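Local coordinates for protein ricin B lectin (Clostridium thermocellum, PDB 3VSF) that is an exo-beta-1,3-galactanase that probably hydrolyses galactan chains with a family 43 glycosidase domain and binds galactose through a ricin-type beta-trefoil module, at residues G418-V423 and Y443-K448. Residues are numbered along the deposited sequence; the frame is centred on the assembly and turned at random.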
loop_
_atom_site.group_PDB
_atom_site.type_symbol
_atom_site.label_atom_id
_atom_site.label_comp_id
_atom_site.label_asym_id
_atom_site.label_seq_id
_atom_site.Cartn_x
_atom_site.Cartn_y
_atom_site.Cartn_z
ATOM N N GLY A 418 14.606 -9.442 -0.598
ATOM C CA GLY A 418 13.726 -9.410 0.556
ATOM C C GLY A 418 12.504 -10.303 0.439
ATOM O O GLY A 418 11.567 -10.191 1.231
ATOM N N ARG A 419 12.515 -11.195 -0.546
ATOM C CA ARG A 419 11.387 -12.085 -0.785
ATOM C C ARG A 419 11.377 -13.246 0.204
ATOM O O ARG A 419 12.419 -13.631 0.733
ATOM C CB ARG A 419 11.416 -12.597 -2.224
ATOM C CG ARG A 419 11.615 -11.489 -3.242
ATOM C CD ARG A 419 11.424 -11.977 -4.666
ATOM N NE ARG A 419 11.670 -10.906 -5.627
ATOM C CZ ARG A 419 10.790 -9.958 -5.930
ATOM N NH1 ARG A 419 9.600 -9.945 -5.345
ATOM N NH2 ARG A 419 11.100 -9.021 -6.816
ATOM N N ALA A 420 10.194 -13.799 0.450
ATOM C CA ALA A 420 10.034 -14.860 1.439
ATOM C C ALA A 420 9.880 -16.233 0.795
ATOM O O ALA A 420 9.425 -16.350 -0.343
ATOM C CB ALA A 420 8.846 -14.563 2.343
ATOM N N LEU A 421 10.264 -17.269 1.535
ATOM C CA LEU A 421 10.094 -18.641 1.077
ATOM C C LEU A 421 8.604 -18.929 0.952
ATOM O O LEU A 421 7.862 -18.834 1.928
ATOM C CB LEU A 421 10.747 -19.620 2.054
ATOM C CG LEU A 421 10.890 -21.069 1.585
ATOM C CD1 LEU A 421 11.747 -21.147 0.330
ATOM C CD2 LEU A 421 11.480 -21.927 2.690
ATOM N N ASP A 422 8.173 -19.279 -0.254
ATOM C CA ASP A 422 6.751 -19.400 -0.545
ATOM C C ASP A 422 6.415 -20.702 -1.263
ATOM O O ASP A 422 7.137 -21.128 -2.163
ATOM C CB ASP A 422 6.298 -18.208 -1.392
ATOM C CG ASP A 422 4.820 -18.252 -1.722
ATOM O OD1 ASP A 422 4.449 -18.917 -2.711
ATOM O OD2 ASP A 422 4.031 -17.614 -0.995
ATOM N N VAL A 423 5.316 -21.330 -0.858
ATOM C CA VAL A 423 4.808 -22.504 -1.556
ATOM C C VAL A 423 3.932 -22.054 -2.721
ATOM O O VAL A 423 2.808 -21.594 -2.523
ATOM C CB VAL A 423 3.992 -23.415 -0.623
ATOM C CG1 VAL A 423 3.542 -24.663 -1.365
ATOM C CG2 VAL A 423 4.808 -23.786 0.604
ATOM N N TYR A 443 -0.371 -17.971 4.604
ATOM C CA TYR A 443 0.078 -19.095 5.417
ATOM C C TYR A 443 1.126 -19.936 4.695
ATOM O O TYR A 443 1.921 -20.628 5.329
ATOM C CB TYR A 443 -1.105 -19.971 5.839
ATOM C CG TYR A 443 -1.808 -19.482 7.084
ATOM C CD1 TYR A 443 -1.278 -18.444 7.840
ATOM C CD2 TYR A 443 -2.992 -20.067 7.513
ATOM C CE1 TYR A 443 -1.912 -17.995 8.982
ATOM C CE2 TYR A 443 -3.634 -19.624 8.655
ATOM C CZ TYR A 443 -3.089 -18.589 9.385
ATOM O OH TYR A 443 -3.723 -18.144 10.524
ATOM N N ASN A 444 1.124 -19.871 3.368
ATOM C CA ASN A 444 2.106 -20.596 2.574
ATOM C C ASN A 444 3.483 -19.945 2.647
ATOM O O ASN A 444 4.390 -20.305 1.897
ATOM C CB ASN A 444 1.646 -20.715 1.119
ATOM C CG ASN A 444 1.481 -19.366 0.447
ATOM O OD1 ASN A 444 1.151 -18.372 1.093
ATOM N ND2 ASN A 444 1.709 -19.327 -0.860
ATOM N N GLN A 445 3.627 -18.983 3.552
ATOM C CA GLN A 445 4.904 -18.316 3.777
ATOM C C GLN A 445 5.310 -18.422 5.243
ATOM O O GLN A 445 6.322 -17.860 5.660
ATOM C CB GLN A 445 4.832 -16.848 3.350
ATOM C CG GLN A 445 4.522 -16.648 1.876
ATOM C CD GLN A 445 4.614 -15.197 1.446
ATOM O OE1 GLN A 445 4.784 -14.302 2.274
ATOM N NE2 GLN A 445 4.505 -14.958 0.144
ATOM N N HIS A 446 4.509 -19.149 6.017
ATOM C CA HIS A 446 4.805 -19.382 7.425
ATOM C C HIS A 446 5.358 -20.788 7.633
ATOM O O HIS A 446 4.789 -21.766 7.146
ATOM C CB HIS A 446 3.554 -19.173 8.280
ATOM C CG HIS A 446 3.054 -17.762 8.280
ATOM N ND1 HIS A 446 1.914 -17.377 8.953
ATOM C CD2 HIS A 446 3.539 -16.644 7.693
ATOM C CE1 HIS A 446 1.718 -16.082 8.778
ATOM N NE2 HIS A 446 2.690 -15.614 8.017
ATOM N N TRP A 447 6.465 -20.885 8.361
ATOM C CA TRP A 447 7.145 -22.162 8.553
ATOM C C TRP A 447 7.407 -22.460 10.023
ATOM O O TRP A 447 7.870 -21.596 10.767
ATOM C CB TRP A 447 8.465 -22.173 7.781
ATOM C CG TRP A 447 8.300 -21.918 6.318
ATOM C CD1 TRP A 447 8.385 -20.716 5.682
ATOM C CD2 TRP A 447 8.017 -22.890 5.306
ATOM N NE1 TRP A 447 8.174 -20.878 4.334
ATOM C CE2 TRP A 447 7.946 -22.205 4.078
ATOM C CE3 TRP A 447 7.818 -24.274 5.319
ATOM C CZ2 TRP A 447 7.683 -22.855 2.874
ATOM C CZ3 TRP A 447 7.557 -24.918 4.124
ATOM C CH2 TRP A 447 7.494 -24.209 2.919
ATOM N N LYS A 448 7.115 -23.690 10.434
ATOM C CA LYS A 448 7.391 -24.119 11.800
ATOM C C LYS A 448 8.588 -25.062 11.850
ATOM O O LYS A 448 8.676 -26.014 11.073
ATOM C CB LYS A 448 6.167 -24.797 12.422
ATOM C CG LYS A 448 6.379 -25.227 13.866
ATOM C CD LYS A 448 5.103 -25.765 14.492
ATOM C CE LYS A 448 4.686 -27.086 13.869
ATOM N NZ LYS A 448 3.477 -27.649 14.535
#
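Asn444 reaches strand 420-423 with backbone and side chain. Its O accepts from Val423 N (3.1 Å). Its CB packs on Val423 CB at 4.0 Å; CG, set between backbone N and carbonyl carbon (chi1 62°), puts the amide between Asp422 OD2 and Val423 O. ND2 donates to Val423 O (3.0 Å, 168° at the hydrogen) from above that carbonyl plane, and nears Asp422 OD2 at an angle too poor for a bond. Asn444 OD1 lies 3.6 Å from Asp422 OD2, acceptor against acceptor. Gln445 NE2 donates to Asp422 OD2 (2.9 Å) on the anti side, amide and carboxylate planes nearly perpendicular. Gln445 NE2 also donates to Thr438 O, and OE1 accepts from Asn440 N. Gln445, His446 and Trp447 spell the Q-x-W motif of a ricin-type beta-trefoil repeat. Asp422, Asp425, Asn440 and Asn444 bind beta-D-galactose, absent from this model, where a glycerol lies beside Asp422; Gln445 bonds two of them, consistent with holding the site in shape. Trp447 NE1 donates a hydrogen bond to Leu421 O (3.2 Å), in the indole plane but from well above the carbonyl plane. Leu421 CD2 covers the five-membered ring (CH-pi, 4.1 Å to its centroid); Val423 CG2 meets Trp447 CH2 obliquely at 3.6 Å.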